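PDB 2BCG: Rab GDP-dissociation inhibitor from Saccharomyces cerevisiae, which inhibits the release of GDP from Rab GTPases such as SEC4 and extracts GDP-bound YPT7 from vacuolar membranes. Local coordinates for residues M150-F153 against L154-I157. Numbering follows the deposited sequence.
Sequences MKKF and LEWI. With GER (geran-8-yl geran), chain D.
Phe-153 has CG anti to its amide nitrogen (chi1 172°), which carries the ring forward along the helix to Leu-154, Trp-156 and Ile-157. Met-150 starts the same way but bends at chi2 (65°), and its CE lies 3.5 Å from Leu-154 CD1. These residues form two turns of alpha-helix 144-159, which lines the pockets of the two bound geranylgeranyl groups. Four i to i+4 backbone hydrogen bonds run through them, from Leu-154 N to Met-150 O up to Ile-157 N to Phe-153 O. Ile-157 CG1 sits over one face of the Phe-153 ring, offset toward its rim, and Ile-157 CD1 is 3.9 Å from Phe-153 CZ. Phe-153 CD2 meets Leu-154 CD2 at 3.8 Å. Replacing the Phe-153 ring with an alanine's methyl is likely to open a gap beside Leu-154 and Ile-157 and to cost Ile-195 and Ile-219, on helices 189-199 and 212-229, a neighbour. Lys-151 and Glu-155 are oppositely charged, but NZ and OE2 stay 5.1 Å apart, so any attraction is probably modest. One of the lipids runs along the helix; Leu-154 also touches the second. Met-150 CG is 3.6 Å from GER C14, Glu-155 CG touches C9, and Ile-157 CG2 reaches C4 at 3.7 Å.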
loop_
_atom_site.group_PDB
_atom_site.type_symbol
_atom_site.label_atom_id
_atom_site.label_comp_id
_atom_site.label_asym_id
_atom_site.label_seq_id
_atom_site.Cartn_x
_atom_site.Cartn_y
_atom_site.Cartn_z
ATOM N N MET A 150 13.554 30.051 17.890
ATOM C CA MET A 150 12.866 29.003 17.122
ATOM C C MET A 150 11.471 29.438 16.667
ATOM O O MET A 150 11.077 29.209 15.517
ATOM C CB MET A 150 12.754 27.753 17.998
ATOM C CG MET A 150 11.952 26.612 17.408
ATOM S SD MET A 150 12.779 25.982 15.962
ATOM C CE MET A 150 11.630 24.689 15.467
ATOM N N LYS A 151 10.718 30.036 17.587
ATOM C CA LYS A 151 9.357 30.533 17.334
ATOM C C LYS A 151 9.283 31.583 16.216
ATOM O O LYS A 151 8.415 31.508 15.334
ATOM C CB LYS A 151 8.767 31.089 18.629
ATOM C CG LYS A 151 7.319 31.510 18.530
ATOM C CD LYS A 151 6.653 31.352 19.875
ATOM C CE LYS A 151 5.304 32.054 19.965
ATOM N NZ LYS A 151 4.726 31.714 21.310
ATOM N N LYS A 152 10.193 32.557 16.245
ATOM C CA LYS A 152 10.229 33.563 15.191
ATOM C C LYS A 152 10.517 32.930 13.845
ATOM O O LYS A 152 9.927 33.311 12.841
ATOM C CB LYS A 152 11.252 34.644 15.513
ATOM C CG LYS A 152 10.892 35.403 16.769
ATOM C CD LYS A 152 11.900 36.469 17.081
ATOM C CE LYS A 152 11.213 37.578 17.869
ATOM N NZ LYS A 152 12.171 38.629 18.294
ATOM N N PHE A 153 11.410 31.942 13.836
ATOM C CA PHE A 153 11.679 31.163 12.629
ATOM C C PHE A 153 10.409 30.491 12.090
ATOM O O PHE A 153 10.084 30.626 10.909
ATOM C CB PHE A 153 12.758 30.115 12.915
ATOM C CG PHE A 153 12.966 29.135 11.798
ATOM C CD1 PHE A 153 13.645 29.517 10.650
ATOM C CD2 PHE A 153 12.508 27.814 11.910
ATOM C CE1 PHE A 153 13.856 28.617 9.607
ATOM C CE2 PHE A 153 12.712 26.906 10.885
ATOM C CZ PHE A 153 13.390 27.302 9.724
ATOM N N LEU A 154 9.694 29.778 12.953
ATOM C CA LEU A 154 8.495 29.071 12.516
ATOM C C LEU A 154 7.355 30.023 12.149
ATOM O O LEU A 154 6.532 29.701 11.289
ATOM C CB LEU A 154 8.051 28.037 13.568
ATOM C CG LEU A 154 8.982 26.833 13.790
ATOM C CD1 LEU A 154 8.407 25.988 14.906
ATOM C CD2 LEU A 154 9.181 25.983 12.532
ATOM N N GLU A 155 7.314 31.197 12.788
ATOM C CA GLU A 155 6.335 32.235 12.432
ATOM C C GLU A 155 6.590 32.781 11.022
ATOM O O GLU A 155 5.651 33.135 10.302
ATOM C CB GLU A 155 6.342 33.372 13.465
ATOM C CG GLU A 155 5.622 33.029 14.785
ATOM C CD GLU A 155 5.871 34.061 15.888
ATOM O OE1 GLU A 155 6.859 34.838 15.788
ATOM O OE2 GLU A 155 5.084 34.093 16.859
ATOM N N TRP A 156 7.857 32.836 10.635
ATOM C CA TRP A 156 8.239 33.231 9.286
ATOM C C TRP A 156 7.852 32.152 8.265
ATOM O O TRP A 156 7.318 32.481 7.195
ATOM C CB TRP A 156 9.729 33.573 9.238
ATOM C CG TRP A 156 10.304 33.698 7.866
ATOM C CD1 TRP A 156 10.186 34.764 7.017
ATOM C CD2 TRP A 156 11.124 32.739 7.194
ATOM N NE1 TRP A 156 10.868 34.519 5.851
ATOM C CE2 TRP A 156 11.458 33.284 5.931
ATOM C CE3 TRP A 156 11.608 31.466 7.530
ATOM C CZ2 TRP A 156 12.245 32.599 5.004
ATOM C CZ3 TRP A 156 12.390 30.781 6.605
ATOM C CH2 TRP A 156 12.701 31.350 5.354
ATOM N N ILE A 157 8.099 30.880 8.599
ATOM C CA ILE A 157 7.637 29.734 7.794
ATOM C C ILE A 157 6.133 29.857 7.499
ATOM O O ILE A 157 5.706 29.687 6.358
ATOM C CB ILE A 157 7.906 28.342 8.485
ATOM C CG1 ILE A 157 9.407 28.071 8.694
ATOM C CG2 ILE A 157 7.229 27.182 7.700
ATOM C CD1 ILE A 157 10.164 27.533 7.494
HETATM C C1 GER D . 1.696 25.822 9.582
HETATM C C2 GER D . 2.341 25.739 10.988
HETATM C C3 GER D . 3.641 26.167 11.305
HETATM C C4 GER D . 4.591 26.777 10.262
HETATM C C5 GER D . 4.142 25.998 12.748
HETATM C C6 GER D . 4.197 27.316 13.535
HETATM C C7 GER D . 4.395 27.080 14.900
HETATM C C8 GER D . 4.856 27.956 15.892
HETATM C C9 GER D . 5.220 29.414 15.561
HETATM C C10 GER D . 4.973 27.450 17.342
HETATM C C11 GER D . 6.419 27.169 17.789
HETATM C C12 GER D . 6.491 27.067 19.179
HETATM C C13 GER D . 7.601 26.850 19.998
HETATM C C14 GER D . 9.009 26.670 19.435
HETATM C C15 GER D . 7.404 26.783 21.512
HETATM C C16 GER D . 7.624 28.148 22.145
HETATM C C17 GER D . 7.718 28.042 23.524
HETATM C C18 GER D . 8.479 28.849 24.364
HETATM C C19 GER D . 9.327 29.998 23.781
HETATM C C20 GER D . 8.457 28.581 25.883
#